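Local atomic coordinates of fimbriae-associated protein FAP1 (Streptococcus parasanguinis, PDB entry 2X12), a protein that probably mediates attachment of the bacterium to surfaces and biofilm formation, as the subunit of a serine-rich, cell-wall-anchored fimbria. Residues Ser154-Trp165 against Thr328-Asn339; Lys226-Asp236 against Lys267-Gly278. One frame throughout, in Å; residues are numbered along the deposited sequence.

Contact 1. Residues Ser154-Trp165 against Thr328-Asn339; sequences SDFSNGGTQYYW and TAIGGYQVSGVN
Asn-339, in the loop just after strand 330-336, reaches into the turn Asp-155 to Asn-158 and is held there through backbone and side chain. CB lies against Asp-155 O; CG, set beside its own backbone N (chi1 -74°), stays close to the same oxygen, which accepts a hydrogen bond from Asn-339 N (N to O 2.8 Å). OD1 takes the backbone N of Asn-158 at 2.8 Å, the donor tilted from the carbonyl plane, and ND2 gives a hydrogen in its amide plane to Ser-157 OG. The Asn-158 amide stacks on that of Asn-339, planes 16° apart. Phe-156 turns inward instead: Val-335 CG2 sits over one ring face, Val-338 CG2 lies at the edge, 3.8 Å from Phe-156 CE1, and Tyr-333 CE1 nears Phe-156 CB. Gln-162 and Tyr-333 then form a non-hydrogen-bonded antiparallel pair, Tyr-163 and Gly-332 a hydrogen-bonded one, joined by Tyr-163 N to Gly-332 O at 2.8 Å and Gly-332 N to Tyr-163 O. Trp-165 spreads over the Ala-329 corner, Ala-329 CA lying 3.9 Å from the centre of its five-membered ring. Strand 330-336 is flanked by 162-163 and 287-295, while Tyr-333 packs on Ile-180 of strand 177-185 in the other large sheet.

Contact 2. Residues Lys226-Asp236 against Lys267-Gly278; sequences KLSTPTNVLID and KHTITFDTAFSG
Asp-236 and His-268 join the strands at one end through side chains, carboxylate and imidazole meeting with planes 34° apart. His-268 ND1 donates nearly in its ring plane to the syn lone pair of Asp-236 OD2, 2.6 Å away, a bond that may favour a protonated imidazole. Asp-236 OD1 receives the backbone N of Thr-269 at 3.2 Å, so both oxygens are engaged. Next along, Leu-234 N meets Thr-271 O almost straight at 2.7 Å, and Ile-235 CG1 faces Ile-270 CG2 on the inner face. The pairing is antiparallel, but it slips by one residue between Thr-231 and Leu-234: a beta bulge, with the chain turning a corner at Asn-232 in this outermost strand of a five-stranded sheet. Beside the bulge Phe-272 CG is wedged between its backbone N and carbonyl carbon (chi1 57°). Val-233 CG2 runs alongside at 3.6 Å from Phe-272 CB, Pro-230 CB nears Phe-272 CD1, and Trp-193 of the neighbouring strand stacks on the ring. Leu-227, its CG opposite the backbone N (chi1 -162°), extends CD1 to the edge of the Phe-276 ring, 3.8 Å from Phe-276 CD2, and also against Thr-274 OG1, which is hydrogen-bonded to Trp-193 NE1. On the other face the hydroxyl of Thr-231 lies against Asp-273 CB, and Asp-273 OD1 is hydrogen-bonded to Ser-192 OG. At the far end Lys-226 O accepts Ser-277 N at 2.9 Å, while Lys-226 CB rests near Phe-276 CE2.

In the fold
Contact 2 is nested along the chain inside the long loop that contact 1 closes: 154-165 comes first, then 226-236 and 267-278, and 328-339 last. Their centres lie about 16 Å apart, and their nearest atoms remain about 7 Å from each other. Contact 2 forms one edge of the five-stranded antiparallel sheet, whereas contact 1 pairs strands of the larger, branched or curled sheet. Side chains link these two sheets: Ile-270 and Phe-272 of contact 2 touch strand 212-220. Contact 1 brings a segment near the start of the modelled chain against one near its end, within an all-beta domain that lacks helices.

Contact 1. Residues Ser154-Trp165 against Thr328-Asn339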
loop_
_atom_site.group_PDB
_atom_site.type_symbol
_atom_site.label_atom_id
_atom_site.label_comp_id
_atom_site.label_asym_id
_atom_site.label_seq_id
_atom_site.Cartn_x
_atom_site.Cartn_y
_atom_site.Cartn_z
ATOM N N SER A 154 -13.840 0.483 -1.794
ATOM C CA SER A 154 -15.198 0.220 -1.369
ATOM C C SER A 154 -15.689 -1.190 -1.773
ATOM O O SER A 154 -16.768 -1.642 -1.354
ATOM C CB SER A 154 -16.134 1.309 -1.882
ATOM O OG SER A 154 -16.297 1.209 -3.273
ATOM N N ASP A 155 -14.912 -1.864 -2.607
ATOM C CA ASP A 155 -15.209 -3.245 -2.966
ATOM C C ASP A 155 -14.535 -4.256 -2.009
ATOM O O ASP A 155 -14.742 -5.482 -2.140
ATOM C CB ASP A 155 -14.816 -3.541 -4.428
ATOM C CG ASP A 155 -15.627 -2.736 -5.449
ATOM O OD1 ASP A 155 -16.864 -2.903 -5.544
ATOM O OD2 ASP A 155 -14.998 -1.960 -6.195
ATOM N N PHE A 156 -13.763 -3.741 -1.052
ATOM C CA PHE A 156 -13.182 -4.569 -0.033
ATOM C C PHE A 156 -13.679 -4.291 1.368
ATOM O O PHE A 156 -13.287 -4.981 2.263
ATOM C CB PHE A 156 -11.704 -4.359 -0.024
ATOM C CG PHE A 156 -11.069 -4.328 -1.392
ATOM C CD1 PHE A 156 -11.290 -5.314 -2.314
ATOM C CD2 PHE A 156 -10.130 -3.361 -1.716
ATOM C CE1 PHE A 156 -10.605 -5.304 -3.576
ATOM C CE2 PHE A 156 -9.441 -3.364 -2.970
ATOM C CZ PHE A 156 -9.700 -4.314 -3.884
ATOM N N SER A 157 -14.514 -3.278 1.553
ATOM C CA SER A 157 -15.175 -2.996 2.837
ATOM C C SER A 157 -15.212 -4.129 3.871
ATOM O O SER A 157 -14.811 -3.947 5.058
ATOM C CB SER A 157 -16.659 -2.661 2.616
ATOM O OG SER A 157 -16.950 -2.369 1.259
ATOM N N ASN A 158 -15.760 -5.274 3.450
ATOM C CA ASN A 158 -16.196 -6.292 4.401
ATOM C C ASN A 158 -15.061 -6.985 5.107
ATOM O O ASN A 158 -15.056 -7.107 6.328
ATOM C CB ASN A 158 -17.087 -7.321 3.724
ATOM C CG ASN A 158 -18.354 -6.733 3.295
ATOM O OD1 ASN A 158 -18.660 -5.614 3.698
ATOM N ND2 ASN A 158 -19.094 -7.434 2.461
ATOM N N GLY A 159 -14.102 -7.436 4.342
ATOM C CA GLY A 159 -12.936 -8.022 4.947
ATOM C C GLY A 159 -11.798 -7.055 4.880
ATOM O O GLY A 159 -11.693 -6.209 3.959
ATOM N N GLY A 160 -10.908 -7.163 5.844
ATOM C CA GLY A 160 -9.731 -6.277 5.803
ATOM C C GLY A 160 -9.940 -4.760 5.918
ATOM O O GLY A 160 -11.041 -4.245 5.809
ATOM N N THR A 161 -8.793 -4.085 5.996
ATOM C CA THR A 161 -8.502 -3.031 6.946
ATOM C C THR A 161 -7.782 -1.893 6.292
ATOM O O THR A 161 -6.889 -2.133 5.509
ATOM C CB THR A 161 -7.548 -3.621 7.952
ATOM O OG1 THR A 161 -8.070 -4.894 8.359
ATOM C CG2 THR A 161 -7.398 -2.726 9.150
ATOM N N GLN A 162 -8.183 -0.657 6.580
ATOM C CA GLN A 162 -7.444 0.508 6.116
ATOM C C GLN A 162 -6.556 0.931 7.265
ATOM O O GLN A 162 -6.945 0.823 8.425
ATOM C CB GLN A 162 -8.373 1.648 5.695
ATOM C CG GLN A 162 -7.592 2.722 4.913
ATOM C CD GLN A 162 -8.386 3.444 3.789
ATOM O OE1 GLN A 162 -9.623 3.374 3.721
ATOM N NE2 GLN A 162 -7.653 4.158 2.905
ATOM N N TYR A 163 -5.379 1.419 6.935
ATOM C CA TYR A 163 -4.371 1.754 7.915
ATOM C C TYR A 163 -3.964 3.210 7.791
ATOM O O TYR A 163 -3.682 3.662 6.668
ATOM C CB TYR A 163 -3.163 0.910 7.665
ATOM C CG TYR A 163 -3.312 -0.557 8.018
ATOM C CD1 TYR A 163 -3.058 -1.022 9.297
ATOM C CD2 TYR A 163 -3.629 -1.489 7.068
ATOM C CE1 TYR A 163 -3.147 -2.375 9.626
ATOM C CE2 TYR A 163 -3.703 -2.861 7.392
ATOM C CZ TYR A 163 -3.476 -3.290 8.680
ATOM O OH TYR A 163 -3.561 -4.625 9.008
ATOM N N TYR A 164 -3.915 3.929 8.914
ATOM C CA TYR A 164 -3.717 5.354 8.878
ATOM C C TYR A 164 -2.362 5.704 9.466
ATOM O O TYR A 164 -1.557 4.838 9.783
ATOM C CB TYR A 164 -4.840 6.066 9.625
ATOM C CG TYR A 164 -6.214 5.765 9.052
ATOM C CD1 TYR A 164 -6.902 6.688 8.262
ATOM C CD2 TYR A 164 -6.827 4.541 9.305
ATOM C CE1 TYR A 164 -8.190 6.386 7.734
ATOM C CE2 TYR A 164 -8.087 4.224 8.790
ATOM C CZ TYR A 164 -8.771 5.135 7.997
ATOM O OH TYR A 164 -9.999 4.732 7.498
ATOM N N TRP A 165 -2.094 6.988 9.609
ATOM C CA TRP A 165 -0.854 7.455 10.208
ATOM C C TRP A 165 -1.162 8.501 11.297
ATOM O O TRP A 165 -1.777 9.528 11.042
ATOM C CB TRP A 165 0.030 8.031 9.099
ATOM C CG TRP A 165 1.243 8.738 9.523
ATOM C CD1 TRP A 165 1.407 10.073 9.624
ATOM C CD2 TRP A 165 2.489 8.150 9.871
ATOM N NE1 TRP A 165 2.664 10.369 10.045
ATOM C CE2 TRP A 165 3.360 9.204 10.210
ATOM C CE3 TRP A 165 2.944 6.828 9.981
ATOM C CZ2 TRP A 165 4.662 8.988 10.622
ATOM C CZ3 TRP A 165 4.225 6.619 10.394
ATOM C CH2 TRP A 165 5.078 7.701 10.713
ATOM N N THR A 328 7.876 7.545 7.027
ATOM C CA THR A 328 6.878 8.460 7.536
ATOM C C THR A 328 5.725 8.506 6.534
ATOM O O THR A 328 5.802 7.912 5.465
ATOM C CB THR A 328 7.490 9.867 7.825
ATOM O OG1 THR A 328 6.653 10.639 8.704
ATOM C CG2 THR A 328 7.693 10.605 6.541
ATOM N N ALA A 329 4.661 9.216 6.911
ATOM C CA ALA A 329 3.397 9.243 6.162
ATOM C C ALA A 329 3.008 7.860 5.665
ATOM O O ALA A 329 2.663 7.703 4.526
ATOM C CB ALA A 329 3.477 10.180 5.024
ATOM N N ILE A 330 3.085 6.853 6.523
ATOM C CA ILE A 330 2.705 5.515 6.102
ATOM C C ILE A 330 1.212 5.271 6.154
ATOM O O ILE A 330 0.526 5.662 7.093
ATOM C CB ILE A 330 3.327 4.485 6.983
ATOM C CG1 ILE A 330 4.848 4.578 6.864
ATOM C CG2 ILE A 330 2.842 3.157 6.583
ATOM C CD1 ILE A 330 5.620 3.766 7.890
ATOM N N GLY A 331 0.675 4.608 5.153
ATOM C CA GLY A 331 -0.737 4.220 5.196
ATOM C C GLY A 331 -0.957 3.176 4.146
ATOM O O GLY A 331 -0.064 2.910 3.331
ATOM N N GLY A 332 -2.132 2.568 4.151
ATOM C CA GLY A 332 -2.350 1.475 3.238
ATOM C C GLY A 332 -3.509 0.615 3.602
ATOM O O GLY A 332 -4.361 1.004 4.413
ATOM N N TYR A 333 -3.569 -0.562 3.012
ATOM C CA TYR A 333 -4.744 -1.355 3.138
ATOM C C TYR A 333 -4.374 -2.785 3.109
ATOM O O TYR A 333 -3.399 -3.150 2.474
ATOM C CB TYR A 333 -5.624 -1.054 1.965
ATOM C CG TYR A 333 -7.059 -1.422 2.172
ATOM C CD1 TYR A 333 -7.530 -2.644 1.824
ATOM C CD2 TYR A 333 -7.944 -0.527 2.721
ATOM C CE1 TYR A 333 -8.872 -2.953 1.991
ATOM C CE2 TYR A 333 -9.252 -0.839 2.918
ATOM C CZ TYR A 333 -9.731 -2.046 2.546
ATOM O OH TYR A 333 -11.082 -2.330 2.753
ATOM N N GLN A 334 -5.141 -3.603 3.798
ATOM C CA GLN A 334 -4.978 -5.056 3.749
ATOM C C GLN A 334 -6.244 -5.588 3.094
ATOM O O GLN A 334 -7.340 -5.305 3.547
ATOM C CB GLN A 334 -4.890 -5.597 5.153
ATOM C CG GLN A 334 -5.118 -7.083 5.280
ATOM C CD GLN A 334 -3.861 -7.823 5.675
ATOM O OE1 GLN A 334 -3.237 -7.561 6.659
ATOM N NE2 GLN A 334 -3.493 -8.728 4.899
ATOM N N VAL A 335 -6.128 -6.338 2.020
ATOM C CA VAL A 335 -7.309 -6.907 1.432
ATOM C C VAL A 335 -7.528 -8.281 1.991
ATOM O O VAL A 335 -6.585 -9.030 2.173
ATOM C CB VAL A 335 -7.157 -7.025 -0.059
ATOM C CG1 VAL A 335 -8.385 -7.725 -0.646
ATOM C CG2 VAL A 335 -6.942 -5.672 -0.657
ATOM N N SER A 336 -8.767 -8.634 2.264
ATOM C CA SER A 336 -9.019 -9.964 2.764
ATOM C C SER A 336 -10.354 -10.405 2.249
ATOM O O SER A 336 -11.284 -10.696 3.014
ATOM C CB SER A 336 -8.942 -10.039 4.291
ATOM O OG SER A 336 -8.828 -11.396 4.693
ATOM N N GLY A 337 -10.389 -10.488 0.921
ATOM C CA GLY A 337 -11.557 -10.874 0.174
ATOM C C GLY A 337 -12.229 -9.670 -0.474
ATOM O O GLY A 337 -12.413 -8.612 0.150
ATOM N N VAL A 338 -12.582 -9.854 -1.736
ATOM C CA VAL A 338 -13.382 -8.939 -2.473
ATOM C C VAL A 338 -14.787 -9.178 -2.019
ATOM O O VAL A 338 -15.195 -10.300 -1.945
ATOM C CB VAL A 338 -13.270 -9.243 -3.956
ATOM C CG1 VAL A 338 -14.381 -8.566 -4.717
ATOM C CG2 VAL A 338 -11.923 -8.788 -4.441
ATOM N N ASN A 339 -15.510 -8.107 -1.703
ATOM C CA ASN A 339 -16.834 -8.190 -1.100
ATOM C C ASN A 339 -17.674 -9.130 -1.915
ATOM O O ASN A 339 -17.667 -9.081 -3.144
ATOM C CB ASN A 339 -17.481 -6.792 -1.039
ATOM C CG ASN A 339 -16.888 -5.896 0.045
ATOM O OD1 ASN A 339 -16.000 -6.292 0.810
ATOM N ND2 ASN A 339 -17.394 -4.684 0.116
#

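Contact 2. Residues Lys226-Asp236 against Lys267-Gly278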
loop_
_atom_site.group_PDB
_atom_site.type_symbol
_atom_site.label_atom_id
_atom_site.label_comp_id
_atom_site.label_asym_id
_atom_site.label_seq_id
_atom_site.Cartn_x
_atom_site.Cartn_y
_atom_site.Cartn_z
ATOM N N LYS A 226 -2.533 -18.238 -4.196
ATOM C CA LYS A 226 -3.011 -18.093 -5.575
ATOM C C LYS A 226 -2.501 -16.804 -6.206
ATOM O O LYS A 226 -2.541 -16.596 -7.408
ATOM C CB LYS A 226 -4.544 -18.127 -5.574
ATOM C CG LYS A 226 -5.085 -19.443 -5.086
ATOM C CD LYS A 226 -6.555 -19.363 -4.718
ATOM C CE LYS A 226 -7.348 -20.579 -5.260
ATOM N NZ LYS A 226 -6.716 -21.920 -4.995
ATOM N N LEU A 227 -2.008 -15.939 -5.350
ATOM C CA LEU A 227 -1.505 -14.664 -5.775
ATOM C C LEU A 227 -0.007 -14.715 -5.649
ATOM O O LEU A 227 0.549 -15.076 -4.593
ATOM C CB LEU A 227 -2.079 -13.566 -4.898
ATOM C CG LEU A 227 -2.030 -12.128 -5.382
ATOM C CD1 LEU A 227 -2.985 -11.910 -6.505
ATOM C CD2 LEU A 227 -2.400 -11.252 -4.230
ATOM N N SER A 228 0.631 -14.353 -6.747
ATOM C CA SER A 228 2.064 -14.506 -6.913
ATOM C C SER A 228 2.726 -13.205 -6.506
ATOM O O SER A 228 2.055 -12.234 -6.384
ATOM C CB SER A 228 2.339 -14.844 -8.390
ATOM O OG SER A 228 2.055 -13.677 -9.177
ATOM N N THR A 229 4.030 -13.167 -6.303
ATOM C CA THR A 229 4.639 -11.885 -5.948
ATOM C C THR A 229 4.333 -10.902 -7.063
ATOM O O THR A 229 3.894 -11.334 -8.145
ATOM C CB THR A 229 6.160 -11.966 -5.746
ATOM O OG1 THR A 229 6.763 -12.490 -6.923
ATOM C CG2 THR A 229 6.527 -12.846 -4.537
ATOM N N PRO A 230 4.524 -9.586 -6.804
ATOM C CA PRO A 230 4.172 -8.586 -7.801
ATOM C C PRO A 230 5.261 -8.352 -8.841
ATOM O O PRO A 230 6.463 -8.529 -8.564
ATOM C CB PRO A 230 3.962 -7.330 -6.965
ATOM C CG PRO A 230 4.874 -7.473 -5.839
ATOM C CD PRO A 230 4.945 -8.955 -5.538
ATOM N N THR A 231 4.840 -7.932 -10.025
ATOM C CA THR A 231 5.767 -7.646 -11.099
ATOM C C THR A 231 5.572 -6.218 -11.574
ATOM O O THR A 231 4.579 -5.567 -11.252
ATOM C CB THR A 231 5.586 -8.633 -12.273
ATOM O OG1 THR A 231 4.266 -8.492 -12.845
ATOM C CG2 THR A 231 5.803 -10.102 -11.788
ATOM N N ASN A 232 6.556 -5.732 -12.322
ATOM C CA ASN A 232 6.476 -4.437 -12.964
ATOM C C ASN A 232 6.064 -3.346 -11.968
ATOM O O ASN A 232 5.180 -2.527 -12.245
ATOM C CB ASN A 232 5.480 -4.567 -14.132
ATOM C CG ASN A 232 5.506 -3.368 -15.072
ATOM O OD1 ASN A 232 6.535 -2.698 -15.226
ATOM N ND2 ASN A 232 4.366 -3.086 -15.699
ATOM N N VAL A 233 6.693 -3.345 -10.801
ATOM C CA VAL A 233 6.315 -2.390 -9.768
ATOM C C VAL A 233 6.924 -1.045 -10.088
ATOM O O VAL A 233 8.164 -0.917 -10.166
ATOM C CB VAL A 233 6.822 -2.802 -8.404
ATOM C CG1 VAL A 233 6.458 -1.775 -7.409
ATOM C CG2 VAL A 233 6.247 -4.146 -8.007
ATOM N N LEU A 234 6.070 -0.043 -10.278
ATOM C CA LEU A 234 6.545 1.266 -10.704
ATOM C C LEU A 234 6.075 2.334 -9.762
ATOM O O LEU A 234 5.087 2.173 -9.116
ATOM C CB LEU A 234 6.036 1.581 -12.111
ATOM C CG LEU A 234 6.398 0.623 -13.269
ATOM C CD1 LEU A 234 5.882 1.259 -14.541
ATOM C CD2 LEU A 234 7.904 0.244 -13.368
ATOM N N ILE A 235 6.785 3.437 -9.682
ATOM C CA ILE A 235 6.276 4.634 -9.015
ATOM C C ILE A 235 6.459 5.818 -9.925
ATOM O O ILE A 235 7.563 6.018 -10.452
ATOM C CB ILE A 235 7.077 4.917 -7.750
ATOM C CG1 ILE A 235 6.960 3.727 -6.794
ATOM C CG2 ILE A 235 6.592 6.199 -7.087
ATOM C CD1 ILE A 235 7.486 4.010 -5.430
ATOM N N ASP A 236 5.396 6.608 -10.082
ATOM C CA ASP A 236 5.381 7.701 -11.077
ATOM C C ASP A 236 5.878 7.221 -12.443
ATOM O O ASP A 236 6.576 7.948 -13.137
ATOM C CB ASP A 236 6.220 8.892 -10.584
ATOM C CG ASP A 236 5.792 9.346 -9.182
ATOM O OD1 ASP A 236 4.560 9.448 -8.980
ATOM O OD2 ASP A 236 6.655 9.579 -8.291
ATOM N N LYS A 267 2.465 14.175 -4.277
ATOM C CA LYS A 267 1.606 13.045 -4.636
ATOM C C LYS A 267 2.400 12.060 -5.411
ATOM O O LYS A 267 3.290 12.451 -6.112
ATOM C CB LYS A 267 0.475 13.493 -5.551
ATOM C CG LYS A 267 -0.552 14.377 -4.861
ATOM C CD LYS A 267 -1.717 14.751 -5.794
ATOM C CE LYS A 267 -2.884 15.404 -4.991
ATOM N NZ LYS A 267 -3.872 16.107 -5.884
ATOM N N HIS A 268 2.050 10.789 -5.327
ATOM C CA HIS A 268 2.702 9.774 -6.130
ATOM C C HIS A 268 1.713 8.760 -6.594
ATOM O O HIS A 268 0.675 8.637 -5.998
ATOM C CB HIS A 268 3.745 9.093 -5.307
ATOM C CG HIS A 268 4.901 9.967 -4.984
ATOM N ND1 HIS A 268 5.860 10.292 -5.918
ATOM C CD2 HIS A 268 5.258 10.593 -3.837
ATOM C CE1 HIS A 268 6.769 11.073 -5.353
ATOM N NE2 HIS A 268 6.427 11.273 -4.091
ATOM N N THR A 269 2.045 8.037 -7.653
ATOM C CA THR A 269 1.161 7.041 -8.235
ATOM C C THR A 269 1.923 5.770 -8.359
ATOM O O THR A 269 2.804 5.660 -9.196
ATOM C CB THR A 269 0.723 7.482 -9.620
ATOM O OG1 THR A 269 0.079 8.752 -9.503
ATOM C CG2 THR A 269 -0.228 6.467 -10.277
ATOM N N ILE A 270 1.588 4.818 -7.509
ATOM C CA ILE A 270 2.283 3.539 -7.435
ATOM C C ILE A 270 1.447 2.521 -8.162
ATOM O O ILE A 270 0.245 2.481 -7.967
ATOM C CB ILE A 270 2.385 3.077 -5.979
ATOM C CG1 ILE A 270 2.882 4.228 -5.079
ATOM C CG2 ILE A 270 3.286 1.834 -5.835
ATOM C CD1 ILE A 270 2.553 4.045 -3.581
ATOM N N THR A 271 2.075 1.711 -9.001
ATOM C CA THR A 271 1.384 0.664 -9.748
ATOM C C THR A 271 2.235 -0.606 -9.834
ATOM O O THR A 271 3.483 -0.561 -9.860
ATOM C CB THR A 271 1.119 1.057 -11.174
ATOM O OG1 THR A 271 2.370 1.260 -11.812
ATOM C CG2 THR A 271 0.337 2.290 -11.228
ATOM N N PHE A 272 1.537 -1.736 -9.913
ATOM C CA PHE A 272 2.160 -3.054 -10.037
ATOM C C PHE A 272 1.111 -4.080 -10.453
ATOM O O PHE A 272 -0.088 -3.797 -10.452
ATOM C CB PHE A 272 2.803 -3.487 -8.714
ATOM C CG PHE A 272 1.846 -3.523 -7.565
ATOM C CD1 PHE A 272 1.170 -4.675 -7.240
ATOM C CD2 PHE A 272 1.603 -2.394 -6.819
ATOM C CE1 PHE A 272 0.265 -4.688 -6.161
ATOM C CE2 PHE A 272 0.708 -2.401 -5.751
ATOM C CZ PHE A 272 0.034 -3.533 -5.433
ATOM N N ASP A 273 1.591 -5.266 -10.809
ATOM C CA ASP A 273 0.778 -6.347 -11.319
ATOM C C ASP A 273 0.956 -7.546 -10.399
ATOM O O ASP A 273 1.993 -7.703 -9.789
ATOM C CB ASP A 273 1.252 -6.697 -12.729
ATOM C CG ASP A 273 1.021 -5.573 -13.723
ATOM O OD1 ASP A 273 0.211 -4.666 -13.374
ATOM O OD2 ASP A 273 1.634 -5.609 -14.844
ATOM N N THR A 274 -0.052 -8.387 -10.302
ATOM C CA THR A 274 0.059 -9.596 -9.539
ATOM C C THR A 274 -0.692 -10.664 -10.269
ATOM O O THR A 274 -1.872 -10.510 -10.527
ATOM C CB THR A 274 -0.588 -9.414 -8.139
ATOM O OG1 THR A 274 -1.999 -9.250 -8.241
ATOM C CG2 THR A 274 -0.056 -8.199 -7.446
ATOM N N ALA A 275 -0.042 -11.754 -10.627
ATOM C CA ALA A 275 -0.772 -12.844 -11.315
ATOM C C ALA A 275 -1.651 -13.623 -10.315
ATOM O O ALA A 275 -1.233 -13.908 -9.195
ATOM C CB ALA A 275 0.205 -13.771 -12.095
ATOM N N PHE A 276 -2.887 -13.925 -10.708
ATOM C CA PHE A 276 -3.840 -14.610 -9.823
ATOM C C PHE A 276 -4.306 -15.918 -10.458
ATOM O O PHE A 276 -4.892 -15.898 -11.506
ATOM C CB PHE A 276 -5.039 -13.714 -9.547
ATOM C CG PHE A 276 -6.024 -14.287 -8.563
ATOM C CD1 PHE A 276 -7.228 -14.772 -8.972
ATOM C CD2 PHE A 276 -5.756 -14.335 -7.230
ATOM C CE1 PHE A 276 -8.147 -15.293 -8.067
ATOM C CE2 PHE A 276 -6.689 -14.873 -6.322
ATOM C CZ PHE A 276 -7.864 -15.341 -6.749
ATOM N N SER A 277 -4.065 -17.051 -9.811
ATOM C CA SER A 277 -4.293 -18.358 -10.431
ATOM C C SER A 277 -5.651 -18.983 -10.081
ATOM O O SER A 277 -5.857 -20.194 -10.266
ATOM C CB SER A 277 -3.210 -19.332 -9.981
ATOM O OG SER A 277 -3.407 -19.625 -8.608
ATOM N N GLY A 278 -6.568 -18.184 -9.562
ATOM C CA GLY A 278 -7.893 -18.681 -9.223
ATOM C C GLY A 278 -8.912 -18.169 -10.211
ATOM O O GLY A 278 -8.580 -17.339 -11.060
#